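Local coordinates for protein listeriolysin O (PDB 4CDB) that binds cholesterol-containing host membranes, changes conformation and inserts as an oligomeric pore complex that lyses the cell, at residues 21-26 with 234-239; 304-309 with 318-323; 382-387 with 423-428. One frame throughout, in Å; residues are numbered along the deposited sequence.

Contact 1. Residues 21-26 with 234-239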
# COMPACT_ATOMS: atom_id res chain seq x y z
N ASP A 21 -8.98 -10.80 45.21
CA ASP A 21 -8.86 -12.23 44.94
C ASP A 21 -10.03 -12.74 44.09
O ASP A 21 -9.84 -13.57 43.21
CB ASP A 21 -8.77 -13.00 46.25
CG ASP A 21 -8.73 -14.50 46.04
OD1 ASP A 21 -7.63 -15.03 45.80
OD2 ASP A 21 -9.79 -15.14 46.14
N GLU A 22 -11.23 -12.23 44.36
CA GLU A 22 -12.39 -12.59 43.55
C GLU A 22 -12.22 -12.13 42.11
O GLU A 22 -12.61 -12.82 41.17
CB GLU A 22 -13.68 -12.01 44.14
CG GLU A 22 -14.12 -12.64 45.45
CD GLU A 22 -15.35 -11.96 46.02
OE1 GLU A 22 -15.77 -10.92 45.47
OE2 GLU A 22 -15.91 -12.47 47.02
N ILE A 23 -11.65 -10.94 41.93
CA ILE A 23 -11.38 -10.43 40.59
C ILE A 23 -10.38 -11.31 39.86
O ILE A 23 -10.58 -11.67 38.69
CB ILE A 23 -10.89 -8.96 40.62
CG1 ILE A 23 -12.03 -8.03 41.06
CG2 ILE A 23 -10.39 -8.53 39.25
CD1 ILE A 23 -11.59 -6.60 41.32
N ASP A 24 -9.30 -11.68 40.55
CA ASP A 24 -8.29 -12.57 39.98
C ASP A 24 -8.90 -13.86 39.44
O ASP A 24 -8.67 -14.23 38.29
CB ASP A 24 -7.21 -12.91 41.01
CG ASP A 24 -6.29 -11.74 41.30
OD1 ASP A 24 -6.14 -10.87 40.41
OD2 ASP A 24 -5.71 -11.70 42.40
N LYS A 25 -9.69 -14.53 40.27
CA LYS A 25 -10.29 -15.81 39.90
C LYS A 25 -11.33 -15.68 38.79
O LYS A 25 -11.49 -16.58 37.97
CB LYS A 25 -10.91 -16.49 41.13
CG LYS A 25 -9.94 -16.67 42.28
CD LYS A 25 -8.68 -17.38 41.81
CE LYS A 25 -7.60 -17.37 42.89
NZ LYS A 25 -8.05 -18.07 44.12
N TYR A 26 -12.04 -14.55 38.76
CA TYR A 26 -13.02 -14.31 37.71
C TYR A 26 -12.35 -14.14 36.35
O TYR A 26 -12.78 -14.74 35.36
CB TYR A 26 -13.89 -13.09 38.03
CG TYR A 26 -14.83 -12.71 36.91
CD1 TYR A 26 -15.97 -13.46 36.64
CD2 TYR A 26 -14.58 -11.59 36.12
CE1 TYR A 26 -16.83 -13.11 35.61
CE2 TYR A 26 -15.43 -11.24 35.09
CZ TYR A 26 -16.55 -12.00 34.84
OH TYR A 26 -17.40 -11.65 33.81
N LYS A 234 -9.02 -0.30 44.60
CA LYS A 234 -9.37 -1.19 45.71
C LYS A 234 -10.87 -1.29 45.94
O LYS A 234 -11.33 -2.16 46.68
CB LYS A 234 -8.67 -0.74 46.99
CG LYS A 234 -9.07 0.65 47.46
CD LYS A 234 -8.21 1.09 48.63
CE LYS A 234 -8.59 2.48 49.11
NZ LYS A 234 -7.71 2.96 50.21
N ALA A 235 -11.64 -0.39 45.33
CA ALA A 235 -13.09 -0.39 45.50
C ALA A 235 -13.81 -1.18 44.40
O ALA A 235 -15.02 -1.37 44.46
CB ALA A 235 -13.62 1.03 45.56
N VAL A 236 -13.06 -1.62 43.40
CA VAL A 236 -13.65 -2.37 42.29
C VAL A 236 -13.93 -3.81 42.70
O VAL A 236 -13.13 -4.44 43.40
CB VAL A 236 -12.74 -2.35 41.04
CG1 VAL A 236 -13.42 -3.05 39.87
CG2 VAL A 236 -12.38 -0.91 40.67
N THR A 237 -15.08 -4.32 42.28
CA THR A 237 -15.47 -5.70 42.57
C THR A 237 -15.74 -6.48 41.29
O THR A 237 -15.85 -5.91 40.20
CB THR A 237 -16.72 -5.76 43.47
OG1 THR A 237 -17.83 -5.16 42.80
CG2 THR A 237 -16.47 -5.03 44.78
N LYS A 238 -15.83 -7.80 41.42
CA LYS A 238 -16.15 -8.68 40.31
C LYS A 238 -17.53 -8.35 39.75
O LYS A 238 -17.74 -8.37 38.54
CB LYS A 238 -16.11 -10.14 40.76
CG LYS A 238 -16.78 -11.13 39.81
CD LYS A 238 -16.67 -12.56 40.32
CE LYS A 238 -17.22 -12.69 41.74
NZ LYS A 238 -17.08 -14.07 42.26
N GLU A 239 -18.46 -8.01 40.64
CA GLU A 239 -19.82 -7.68 40.25
C GLU A 239 -19.86 -6.45 39.34
O GLU A 239 -20.61 -6.41 38.37
CB GLU A 239 -20.71 -7.45 41.48
CG GLU A 239 -21.15 -8.72 42.18
CD GLU A 239 -20.01 -9.46 42.85
OE1 GLU A 239 -18.99 -8.82 43.20
OE2 GLU A 239 -20.12 -10.69 43.02
O HOH W 1 -14.72 -8.78 43.82
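Ile23 and Lys238 mark the closest backbone approach, their CA atoms 5.1 Å apart, where helix 14-28 lies against the loop that turns into the short helix 238-243. The motif is a helix N-terminus set on the flank of a second helix. Thr237 is the N-cap residue, its OG1 weakly accepting from Gln240 N, one turn ahead, while Lys238 begins the first turn. No hydrogen bond runs directly between the segments; packing and one water join them. Ile23 packs against the residues leading into the helix. Its CG1 lies beside the backbone N (chi1 -69°), which sends the chain along the loop until CD1 stops 3.4 Å from Val236 O and 4.2 Å from Val236 CG1. Leu241 touches both the Ile23 and Val236 side chains, and Phe232 also packs on Ile23, so this apolar patch continues into the capped helix. Asp24, the next residue, takes no part across the contact; it ties helix 14-28 to Arg227 by a salt bridge and to Ser229 by a hydrogen bond. Lys238 reaches across the base of Tyr26 with its methylenes: CD is 3.6 Å from Tyr26 CB, and CG meets the ring obliquely and off-centre in a CH-pi contact, 28° from the ring normal. The phenol end is held separately, by Val246 O. The lysine chain bends about the CG-CD bond (chi3 55°), leaving NZ 4.7 Å from Glu22 OE1, too far for a salt bridge. Glu239 OE1 also comes within 4.5 Å of Glu22 OE1, and the nearby ammonium probably eases this approach of like charges. A water donates to Glu22 OE1 at 2.9 Å and accepts from Lys238 N at 2.8 Å, linking the carboxylate to an N-H of the first helical turn.

Contact 2. Residues 304-309 with 318-323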
# COMPACT_ATOMS: atom_id res chain seq x y z
N SER A 304 1.41 11.55 -9.73
CA SER A 304 1.21 12.53 -8.67
C SER A 304 1.19 11.88 -7.29
O SER A 304 1.17 10.65 -7.18
CB SER A 304 -0.09 13.30 -8.91
OG SER A 304 -1.20 12.41 -8.90
N PHE A 305 1.20 12.69 -6.24
CA PHE A 305 1.11 12.17 -4.89
C PHE A 305 0.22 13.04 -4.01
O PHE A 305 0.12 14.25 -4.22
CB PHE A 305 2.50 12.01 -4.25
CG PHE A 305 3.10 13.31 -3.77
CD1 PHE A 305 3.88 14.08 -4.62
CD2 PHE A 305 2.91 13.75 -2.47
CE1 PHE A 305 4.43 15.27 -4.19
CE2 PHE A 305 3.46 14.94 -2.03
CZ PHE A 305 4.23 15.70 -2.89
N LYS A 306 -0.42 12.40 -3.03
CA LYS A 306 -1.17 13.12 -2.01
C LYS A 306 -0.73 12.64 -0.63
O LYS A 306 -0.66 11.44 -0.37
CB LYS A 306 -2.67 12.93 -2.20
CG LYS A 306 -3.52 13.84 -1.33
CD LYS A 306 -4.99 13.75 -1.72
CE LYS A 306 -5.80 14.85 -1.06
NZ LYS A 306 -7.25 14.73 -1.36
N ALA A 307 -0.43 13.58 0.26
CA ALA A 307 0.14 13.24 1.55
C ALA A 307 -0.70 13.76 2.72
O ALA A 307 -1.09 14.93 2.74
CB ALA A 307 1.56 13.76 1.66
N VAL A 308 -0.96 12.88 3.67
CA VAL A 308 -1.60 13.26 4.93
C VAL A 308 -0.60 13.04 6.06
O VAL A 308 -0.10 11.93 6.26
CB VAL A 308 -2.86 12.42 5.20
CG1 VAL A 308 -3.52 12.84 6.50
CG2 VAL A 308 -3.83 12.56 4.04
N ILE A 309 -0.30 14.11 6.80
CA ILE A 309 0.76 14.07 7.81
C ILE A 309 0.22 14.32 9.22
O ILE A 309 -0.43 15.33 9.47
CB ILE A 309 1.85 15.11 7.50
CG1 ILE A 309 2.27 15.02 6.03
CG2 ILE A 309 3.05 14.92 8.41
CD1 ILE A 309 3.28 16.07 5.61
N VAL A 318 -2.68 18.99 11.35
CA VAL A 318 -2.73 18.00 10.27
C VAL A 318 -2.38 18.66 8.94
O VAL A 318 -3.03 19.61 8.51
CB VAL A 318 -4.12 17.36 10.15
CG1 VAL A 318 -4.15 16.36 9.01
CG2 VAL A 318 -4.49 16.70 11.46
N GLN A 319 -1.33 18.15 8.29
CA GLN A 319 -0.91 18.70 7.00
C GLN A 319 -1.35 17.83 5.83
O GLN A 319 -1.18 16.61 5.86
CB GLN A 319 0.61 18.90 6.95
CG GLN A 319 1.07 20.30 7.32
CD GLN A 319 2.38 20.67 6.65
OE1 GLN A 319 2.41 21.53 5.77
NE2 GLN A 319 3.46 20.03 7.07
N ILE A 320 -1.90 18.47 4.80
CA ILE A 320 -2.26 17.77 3.57
C ILE A 320 -1.55 18.41 2.37
O ILE A 320 -1.65 19.61 2.15
CB ILE A 320 -3.79 17.77 3.35
CG1 ILE A 320 -4.49 17.06 4.50
CG2 ILE A 320 -4.13 17.09 2.03
CD1 ILE A 320 -5.98 16.90 4.32
N ILE A 321 -0.84 17.58 1.61
CA ILE A 321 -0.04 18.08 0.50
C ILE A 321 -0.32 17.32 -0.80
O ILE A 321 -0.33 16.09 -0.81
CB ILE A 321 1.48 17.98 0.81
CG1 ILE A 321 1.82 18.77 2.07
CG2 ILE A 321 2.31 18.47 -0.36
CD1 ILE A 321 3.26 18.64 2.50
N ASP A 322 -0.56 18.06 -1.87
CA ASP A 322 -0.67 17.49 -3.21
C ASP A 322 0.53 17.91 -4.04
O ASP A 322 1.18 18.92 -3.74
CB ASP A 322 -1.96 17.96 -3.89
CG ASP A 322 -3.20 17.63 -3.08
OD1 ASP A 322 -3.72 16.50 -3.23
OD2 ASP A 322 -3.66 18.49 -2.31
N GLY A 323 0.85 17.15 -5.08
CA GLY A 323 1.97 17.48 -5.94
C GLY A 323 2.38 16.37 -6.89
O GLY A 323 1.68 15.37 -7.03
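Ala307 and Ile321 form the central hydrogen-bonded pair: Ala307 N donates to Ile321 O at 2.7 Å, and Ile321 N returns the bond to Ala307 O at 2.9 Å. Ile309 with Gln319 repeats the pattern on one side. Phe305 with Gly323 does so on the other, less evenly: Phe305 N to Gly323 O is short at 2.8 Å, but the return bond from Gly323 N is weak and bent to 133°. Between these rungs, CA-H groups of Lys306, Val308, Ile320 and Asp322 point at carbonyl oxygens of the opposing strand. The pair is an antiparallel beta hairpin, its strands running at 174°, and strand 303-310 also bonds on its other edge to strand 262-270. In cholesterol-dependent cytolysins, the short outer strand of this domain 3 sheet is thought to be displaced during oligomerization, baring the edge it covers here. On the face of Phe305, Ala307 and Ile309 the packing is apolar. Phe305 places CG between its backbone N and carbonyl carbon (chi1 77°), swinging the ring over the backbone of Gly323, whose CA lies 3.7 Å from Phe305 CE1; the missing side chain makes this close cover possible. Ile321 CG2 meets the same ring obliquely, and Ile321 CD1 touches Ile309 CD1 at 4.0 Å. Leu328 touches Phe305, and Ile331 touches Ile309 and Ile321. On the reverse face, Lys306 runs extended alongside Asp322, its CG 3.3 Å from Asp322 OD1, before the ammonium bonds to Ser193 O of helix 187-194.

Contact 3. Residues 382-387 with 423-428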
# COMPACT_ATOMS: atom_id res chain seq x y z
N ASN A 382 4.15 2.03 -43.83
CA ASN A 382 4.27 2.97 -44.94
C ASN A 382 4.99 2.35 -46.13
O ASN A 382 6.16 1.99 -46.04
CB ASN A 382 4.99 4.24 -44.46
CG ASN A 382 4.34 4.84 -43.23
OD1 ASN A 382 3.13 5.03 -43.17
ND2 ASN A 382 5.16 5.13 -42.22
N ILE A 383 4.28 2.23 -47.25
CA ILE A 383 4.82 1.61 -48.45
C ILE A 383 5.29 2.66 -49.45
O ILE A 383 4.55 3.60 -49.77
CB ILE A 383 3.78 0.72 -49.15
CG1 ILE A 383 3.23 -0.32 -48.18
CG2 ILE A 383 4.40 0.04 -50.37
CD1 ILE A 383 4.27 -1.25 -47.62
N ASP A 384 6.51 2.50 -49.96
CA ASP A 384 7.02 3.38 -50.99
C ASP A 384 7.65 2.58 -52.12
O ASP A 384 8.66 1.90 -51.93
CB ASP A 384 8.04 4.37 -50.41
CG ASP A 384 8.40 5.48 -51.39
OD1 ASP A 384 9.16 5.22 -52.34
OD2 ASP A 384 7.91 6.61 -51.20
N HIS A 385 7.04 2.65 -53.30
CA HIS A 385 7.54 1.95 -54.48
C HIS A 385 8.03 2.97 -55.51
O HIS A 385 7.25 3.76 -56.03
CB HIS A 385 6.44 1.07 -55.07
CG HIS A 385 6.76 0.49 -56.42
ND1 HIS A 385 8.05 0.33 -56.87
CD2 HIS A 385 5.95 0.04 -57.41
CE1 HIS A 385 8.03 -0.20 -58.09
NE2 HIS A 385 6.77 -0.38 -58.43
N SER A 386 9.33 2.95 -55.78
CA SER A 386 9.92 3.85 -56.76
C SER A 386 10.86 3.11 -57.71
O SER A 386 11.73 3.71 -58.34
CB SER A 386 10.67 4.99 -56.06
OG SER A 386 11.83 4.50 -55.39
N GLY A 387 10.69 1.79 -57.80
CA GLY A 387 11.52 0.98 -58.66
C GLY A 387 11.09 1.03 -60.11
O GLY A 387 9.92 1.29 -60.40
N LEU A 423 2.71 0.35 -60.21
CA LEU A 423 3.79 1.05 -60.90
C LEU A 423 4.30 2.20 -60.03
O LEU A 423 3.55 2.76 -59.23
CB LEU A 423 3.30 1.61 -62.24
CG LEU A 423 2.83 0.63 -63.31
CD1 LEU A 423 2.48 1.36 -64.60
CD2 LEU A 423 3.90 -0.41 -63.57
N ALA A 424 5.57 2.54 -60.19
CA ALA A 424 6.13 3.71 -59.52
C ALA A 424 5.52 4.95 -60.16
O ALA A 424 5.26 4.94 -61.37
CB ALA A 424 7.64 3.72 -59.66
N HIS A 425 5.29 6.01 -59.39
CA HIS A 425 5.64 6.06 -57.97
C HIS A 425 4.42 5.73 -57.11
O HIS A 425 3.40 6.42 -57.18
CB HIS A 425 6.17 7.46 -57.63
CG HIS A 425 6.61 7.61 -56.21
ND1 HIS A 425 6.16 8.62 -55.39
CD2 HIS A 425 7.47 6.88 -55.46
CE1 HIS A 425 6.72 8.51 -54.20
NE2 HIS A 425 7.52 7.46 -54.21
N PHE A 426 4.54 4.68 -56.31
CA PHE A 426 3.41 4.22 -55.50
C PHE A 426 3.65 4.43 -54.00
O PHE A 426 4.69 4.04 -53.47
CB PHE A 426 3.11 2.75 -55.79
CG PHE A 426 2.04 2.17 -54.91
CD1 PHE A 426 0.71 2.51 -55.10
CD2 PHE A 426 2.36 1.28 -53.90
CE1 PHE A 426 -0.28 1.98 -54.29
CE2 PHE A 426 1.38 0.74 -53.09
CZ PHE A 426 0.05 1.10 -53.28
N THR A 427 2.69 5.06 -53.34
CA THR A 427 2.74 5.28 -51.90
C THR A 427 1.39 4.97 -51.26
O THR A 427 0.34 5.29 -51.82
CB THR A 427 3.15 6.72 -51.56
OG1 THR A 427 2.29 7.64 -52.25
CG2 THR A 427 4.59 6.98 -51.94
N SER A 428 1.43 4.35 -50.09
CA SER A 428 0.23 4.03 -49.34
C SER A 428 0.58 3.70 -47.89
O SER A 428 1.70 3.28 -47.60
CB SER A 428 -0.52 2.87 -49.99
OG SER A 428 -1.76 2.64 -49.35
O HOH W 2 7.26 1.19 -62.26
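Ile383 to His385 pair antiparallel with Phe426 to Ser428, the strand axes 4.7 Å apart and 177° opposed, with backbone bonds at both outer pairs, the shortest from His385 N to Phe426 O at 2.7 Å. Ahead of Phe426 the partner chain is not yet a strand, and the peptide between Ala424 and His425 is cis. The His425 side chain reaches across to Asp384 on the paired strand: NE2 donates to OD2 at 3.2 Å and, weakly, to OD1 at 3.3 Å. The ring and carboxylate planes are turned 55° apart; OD1 lies in the ring plane, whereas OD2 is met on its syn side by a donor well out of the carboxylate plane. Both side chains set CG anti to the backbone N (chi1 -169° for Asp384), which brings the groups together on the face that Thr427 shares, its CG2 beside Asp384 OD2. On the other face, the imidazole of His385 lies under Ala424, whose CB stands 4.2 Å above the ring plane, over its centre. The Tyr389 ring lies nearly parallel to that imidazole, and His385 NE2 makes a weak bond to Lys422 O. Phe426 turns its edge to His385 CB, and its CE2 touches Ile383 CG2 at 4.1 Å; Trp415 packs on both Ile383 and Phe426. A water accepts from Ala424 N and donates to Gly387 O, bridging the two segments beyond the paired strands. Such a pairing, running out into short loops at one end of a beta sandwich, is characteristic of domain 4 in cholesterol-dependent cytolysins, where loops of this kind probably face the membrane.

In the fold
The three contacts follow one another along an elongated chain. Contacts 1 and 3 lie on opposite sides of its centre, their centres about 98 Å apart, and contact 2 sits nearer the middle, about 49 Å from contact 1 and 57 Å from contact 3, centre to centre. None touches another. Contact 1 belongs to the end remote from the membrane-binding sandwich of contact 3. Residues 304-309 of contact 2 directly follow 291-303, which becomes a membrane-spanning strand of the pore. Sodium ions lie about 4 Å from the side chains of Val236 and Val308, while the bound tris(hydroxyethyl)aminomethane is about 12 Å from the Ile383 side chain of contact 3.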